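Local coordinates for major capsid protein (Norovirus Hu/GI.7/TCH-060/USA/2003, PDB 4P25), which forms the viral capsid, its protruding domain binding histo-blood group antigens such as Lewis Y, probably for attachment to host cells, at residues Cys107-Ser112 with Val130-Pro135. Residues are numbered along the deposited sequence; the frame is centred on the assembly and turned at random.
Sequences CDWHVS and VKQNAP. With GAL (beta-D-galactopyranose), chain E; FUC (alpha-L-fucopyranose), chain B.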
ATOM      1  N   CYS A 107       7.437  21.472  -5.654  1.00 12.45           N
ATOM      2  CA  CYS A 107       6.085  21.572  -6.178  1.00 11.70           C
ATOM      3  C   CYS A 107       5.116  21.775  -5.026  1.00 10.54           C
ATOM      4  O   CYS A 107       5.461  21.545  -3.864  1.00 11.67           O
ATOM      5  CB  CYS A 107       5.708  20.320  -6.985  1.00 11.06           C
ATOM      6  SG  CYS A 107       5.806  18.740  -6.079  1.00 12.29           S
ATOM      7  N   ASP A 108       3.911  22.234  -5.344  1.00 10.89           N
ATOM      8  CA  ASP A 108       2.839  22.236  -4.366  1.00 10.19           C
ATOM      9  C   ASP A 108       2.314  20.820  -4.176  1.00  9.21           C
ATOM     10  O   ASP A 108       2.236  20.038  -5.131  1.00 10.35           O
ATOM     11  CB  ASP A 108       1.692  23.138  -4.816  1.00  9.54           C
ATOM     12  CG  ASP A 108       1.920  24.602  -4.485  1.00 12.36           C
ATOM     13  OD1 ASP A 108       3.081  25.021  -4.269  1.00 14.98           O
ATOM     14  OD2 ASP A 108       0.914  25.341  -4.461  1.00 14.16           O
ATOM     15  N   TRP A 109       1.964  20.493  -2.939  1.00  9.43           N
ATOM     16  CA  TRP A 109       1.296  19.241  -2.627  1.00  9.02           C
ATOM     17  C   TRP A 109      -0.160  19.497  -2.298  1.00  9.99           C
ATOM     18  O   TRP A 109      -0.511  20.548  -1.768  1.00  9.70           O
ATOM     19  CB  TRP A 109       1.943  18.563  -1.421  1.00  9.03           C
ATOM     20  CG  TRP A 109       3.337  18.100  -1.640  1.00  9.32           C
ATOM     21  CD1 TRP A 109       4.010  18.023  -2.826  1.00  9.24           C
ATOM     22  CD2 TRP A 109       4.237  17.635  -0.634  1.00  8.78           C
ATOM     23  NE1 TRP A 109       5.282  17.538  -2.613  1.00  8.24           N
ATOM     24  CE2 TRP A 109       5.446  17.294  -1.273  1.00 10.62           C
ATOM     25  CE3 TRP A 109       4.140  17.477   0.755  1.00  8.90           C
ATOM     26  CZ2 TRP A 109       6.549  16.801  -0.572  1.00 12.76           C
ATOM     27  CZ3 TRP A 109       5.233  16.990   1.449  1.00  9.30           C
ATOM     28  CH2 TRP A 109       6.424  16.662   0.788  1.00  9.67           C
ATOM     29  N   HIS A 110      -1.003  18.521  -2.604  1.00  7.98           N
ATOM     30  CA  HIS A 110      -2.399  18.567  -2.220  1.00  8.46           C
ATOM     31  C   HIS A 110      -2.709  17.247  -1.548  1.00 10.70           C
ATOM     32  O   HIS A 110      -2.700  16.192  -2.181  1.00 10.52           O
ATOM     33  CB  HIS A 110      -3.252  18.839  -3.452  1.00 10.87           C
ATOM     34  CG  HIS A 110      -2.803  20.052  -4.204  1.00 10.53           C
ATOM     35  ND1 HIS A 110      -1.998  19.981  -5.322  1.00  9.35           N
ATOM     36  CD2 HIS A 110      -3.099  21.365  -4.039  1.00 12.85           C
ATOM     37  CE1 HIS A 110      -1.794  21.198  -5.793  1.00 12.41           C
ATOM     38  NE2 HIS A 110      -2.452  22.055  -5.034  1.00 12.67           N
ATOM     39  N   VAL A 111      -2.940  17.321  -0.239  1.00  8.63           N
ATOM     40  CA  VAL A 111      -2.942  16.152   0.630  1.00  9.27           C
ATOM     41  C   VAL A 111      -4.327  15.980   1.212  1.00  9.17           C
ATOM     42  O   VAL A 111      -4.867  16.906   1.823  1.00  8.75           O
ATOM     43  CB  VAL A 111      -1.938  16.353   1.788  1.00  8.50           C
ATOM     44  CG1 VAL A 111      -1.845  15.098   2.650  1.00 11.48           C
ATOM     45  CG2 VAL A 111      -0.558  16.741   1.250  1.00 11.31           C
ATOM     46  N   SER A 112      -4.917  14.805   1.019  1.00  9.20           N
ATOM     47  CA  SER A 112      -6.280  14.565   1.499  1.00  8.75           C
ATOM     48  C   SER A 112      -6.275  13.896   2.862  1.00  7.25           C
ATOM     49  O   SER A 112      -5.818  12.756   3.001  1.00 10.18           O
ATOM     50  CB  SER A 112      -7.059  13.717   0.504  1.00 10.36           C
ATOM     51  OG  SER A 112      -8.417  13.635   0.904  1.00 13.09           O
ATOM     52  N   VAL A 130      -0.247  22.541   0.249  1.00  9.31           N
ATOM     53  CA  VAL A 130       1.039  22.786   0.892  1.00  8.78           C
ATOM     54  C   VAL A 130       2.074  23.283  -0.103  1.00  9.16           C
ATOM     55  O   VAL A 130       2.301  22.646  -1.140  1.00 11.93           O
ATOM     56  CB  VAL A 130       1.578  21.489   1.530  1.00 11.29           C
ATOM     57  CG1 VAL A 130       2.923  21.733   2.201  1.00 11.45           C
ATOM     58  CG2 VAL A 130       0.566  20.921   2.520  1.00 11.56           C
ATOM     59  N   LYS A 131       2.700  24.413   0.211  1.00 11.10           N
ATOM     60  CA  LYS A 131       3.778  24.940  -0.619  1.00  8.69           C
ATOM     61  C   LYS A 131       5.129  24.625   0.009  1.00  9.12           C
ATOM     62  O   LYS A 131       5.257  24.571   1.237  1.00 12.46           O
ATOM     63  CB  LYS A 131       3.633  26.455  -0.817  1.00 10.98           C
ATOM     64  CG  LYS A 131       2.311  26.870  -1.441  1.00 14.81           C
ATOM     65  CD  LYS A 131       2.354  28.309  -1.929  1.00 19.91           C
ATOM     66  CE  LYS A 131       3.144  28.444  -3.226  1.00 20.30           C
ATOM     67  NZ  LYS A 131       2.408  27.909  -4.413  1.00 19.58           N
ATOM     68  N   GLN A 132       6.131  24.412  -0.838  1.00 10.46           N
ATOM     69  CA  GLN A 132       7.490  24.147  -0.369  1.00 11.98           C
ATOM     70  C   GLN A 132       8.293  25.439  -0.329  1.00 16.16           C
ATOM     71  O   GLN A 132       9.286  25.611  -1.045  1.00 20.85           O
ATOM     72  CB  GLN A 132       8.170  23.079  -1.229  1.00 12.54           C
ATOM     73  CG  GLN A 132       7.487  21.718  -1.111  1.00 11.89           C
ATOM     74  CD  GLN A 132       8.221  20.609  -1.843  1.00 10.70           C
ATOM     75  OE1 GLN A 132       9.426  20.431  -1.679  1.00 15.34           O
ATOM     76  NE2 GLN A 132       7.488  19.851  -2.654  1.00 11.36           N
ATOM     77  N   ASN A 133       7.825  26.355   0.512  1.00 14.06           N
ATOM     78  CA  ASN A 133       8.515  27.617   0.739  1.00 13.09           C
ATOM     79  C   ASN A 133       9.106  27.656   2.152  1.00 14.33           C
ATOM     80  O   ASN A 133       9.317  26.607   2.757  1.00 14.38           O
ATOM     81  CB  ASN A 133       7.596  28.810   0.447  1.00 16.46           C
ATOM     82  CG  ASN A 133       6.232  28.679   1.104  1.00 22.30           C
ATOM     83  OD1 ASN A 133       6.022  27.826   1.966  1.00 19.12           O
ATOM     84  ND2 ASN A 133       5.297  29.539   0.704  1.00 27.21           N
ATOM     85  N   ALA A 134       9.392  28.841   2.678  1.00 18.25           N
ATOM     86  CA  ALA A 134      10.116  28.929   3.953  1.00 17.69           C
ATOM     87  C   ALA A 134       9.488  28.194   5.157  1.00 15.83           C
ATOM     88  O   ALA A 134      10.209  27.546   5.918  1.00 21.05           O
ATOM     89  CB  ALA A 134      10.448  30.391   4.305  1.00 18.12           C
ATOM     90  N   PRO A 135       8.154  28.282   5.336  1.00 14.18           N
ATOM     91  CA  PRO A 135       7.573  27.553   6.472  1.00 16.82           C
ATOM     92  C   PRO A 135       7.508  26.030   6.303  1.00 18.03           C
ATOM     93  O   PRO A 135       7.059  25.341   7.222  1.00 16.60           O
ATOM     94  CB  PRO A 135       6.155  28.131   6.566  1.00 18.82           C
ATOM     95  CG  PRO A 135       6.247  29.464   5.904  1.00 25.51           C
ATOM     96  CD  PRO A 135       7.193  29.245   4.770  1.00 17.48           C
TER
HETATM   97  C1  GAL E   2      -2.810  27.191  -8.333  1.00 11.19           C
HETATM   98  C2  GAL E   2      -2.707  25.945  -7.469  1.00 10.86           C
HETATM   99  C3  GAL E   2      -1.437  26.008  -6.636  1.00 15.28           C
HETATM  100  C4  GAL E   2      -0.243  26.231  -7.549  1.00 11.94           C
HETATM  101  C5  GAL E   2      -0.483  27.462  -8.408  1.00 15.30           C
HETATM  102  C6  GAL E   2       0.716  27.682  -9.332  1.00 19.27           C
HETATM  103  O2  GAL E   2      -3.847  25.868  -6.600  1.00 15.65           O
HETATM  104  O3  GAL E   2      -1.271  24.774  -5.922  1.00 13.76           O
HETATM  105  O4  GAL E   2      -0.064  25.084  -8.393  1.00 14.09           O
HETATM  106  O5  GAL E   2      -1.666  27.271  -9.196  1.00 14.60           O
HETATM  107  O6  GAL E   2       0.658  28.999  -9.885  1.00 23.42           O
HETATM  108  C1  FUC B   3      -4.371  24.532  -6.614  1.00 13.55           C
HETATM  109  C2  FUC B   3      -5.332  24.352  -5.450  1.00 17.48           C
HETATM  110  C3  FUC B   3      -6.481  25.337  -5.583  1.00 18.75           C
HETATM  111  C4  FUC B   3      -7.126  25.182  -6.951  1.00 22.90           C
HETATM  112  C5  FUC B   3      -6.065  25.316  -8.032  1.00 21.28           C
HETATM  113  C6  FUC B   3      -6.715  25.152  -9.407  1.00 27.52           C
HETATM  114  O2  FUC B   3      -4.639  24.588  -4.217  1.00 19.91           O
HETATM  115  O3  FUC B   3      -7.455  25.078  -4.562  1.00 25.05           O
HETATM  116  O4  FUC B   3      -7.745  23.891  -7.045  1.00 38.73           O
HETATM  117  O5  FUC B   3      -5.066  24.303  -7.849  1.00 17.63           O
HETATM  118  O   HOH W   1       5.637  25.013  -3.658  1.00 16.30           O
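Q132 CD lies over one face of the W109 indole, 3.9 Å above the ring plane and offset toward the rim, with the ring and amide planes 57° apart. The ring of H110 stacks on W161 and, at its edge, meets O3 of the galactose and O2 of the fucose. Both rings belong to strand 108-115, in the antiparallel sheet of the norovirus P domain, where the Lewis Y glycan binds. F136 meets the indole edge-to-face and F101 meets it with the planes strongly inclined, while Q132 NE2, oblique to the ring and near NE1, does not bond that second donor, both instead bonding the carbonyl of I104. Here the strand pairs with the end of 125-130: W109 and V130 form a hydrogen-bonded antiparallel pair, W109 N to V130 O and V130 N to W109 O, and their side chains lie on the same sheet face, W109 CB to V130 CB 4.2 Å. Beyond V130 the chain departs as a loop, and side chains continue the contact. Q132 NE2 donates to C107 O (2.9 Å), bent to 131° at the hydrogen; C107 O lies 33° out of the Q132 amide plane. K131, its chain bent at chi3 and chi4, brings NZ back to the carboxylate of D108, which receives it through the syn lone pairs of both oxygens in a forked salt bridge; NZ also bonds S165 O. This grip probably fixes the carboxylate's rotation for the sugar: D108 OD2 accepts galactose O3 at 2.7 Å, while H110 NE2 donates to that same hydroxyl oxygen at 3.1 Å. On the other carboxylate oxygen, a water donates to D108 OD1 (2.6 Å) and accepts from Q132 N.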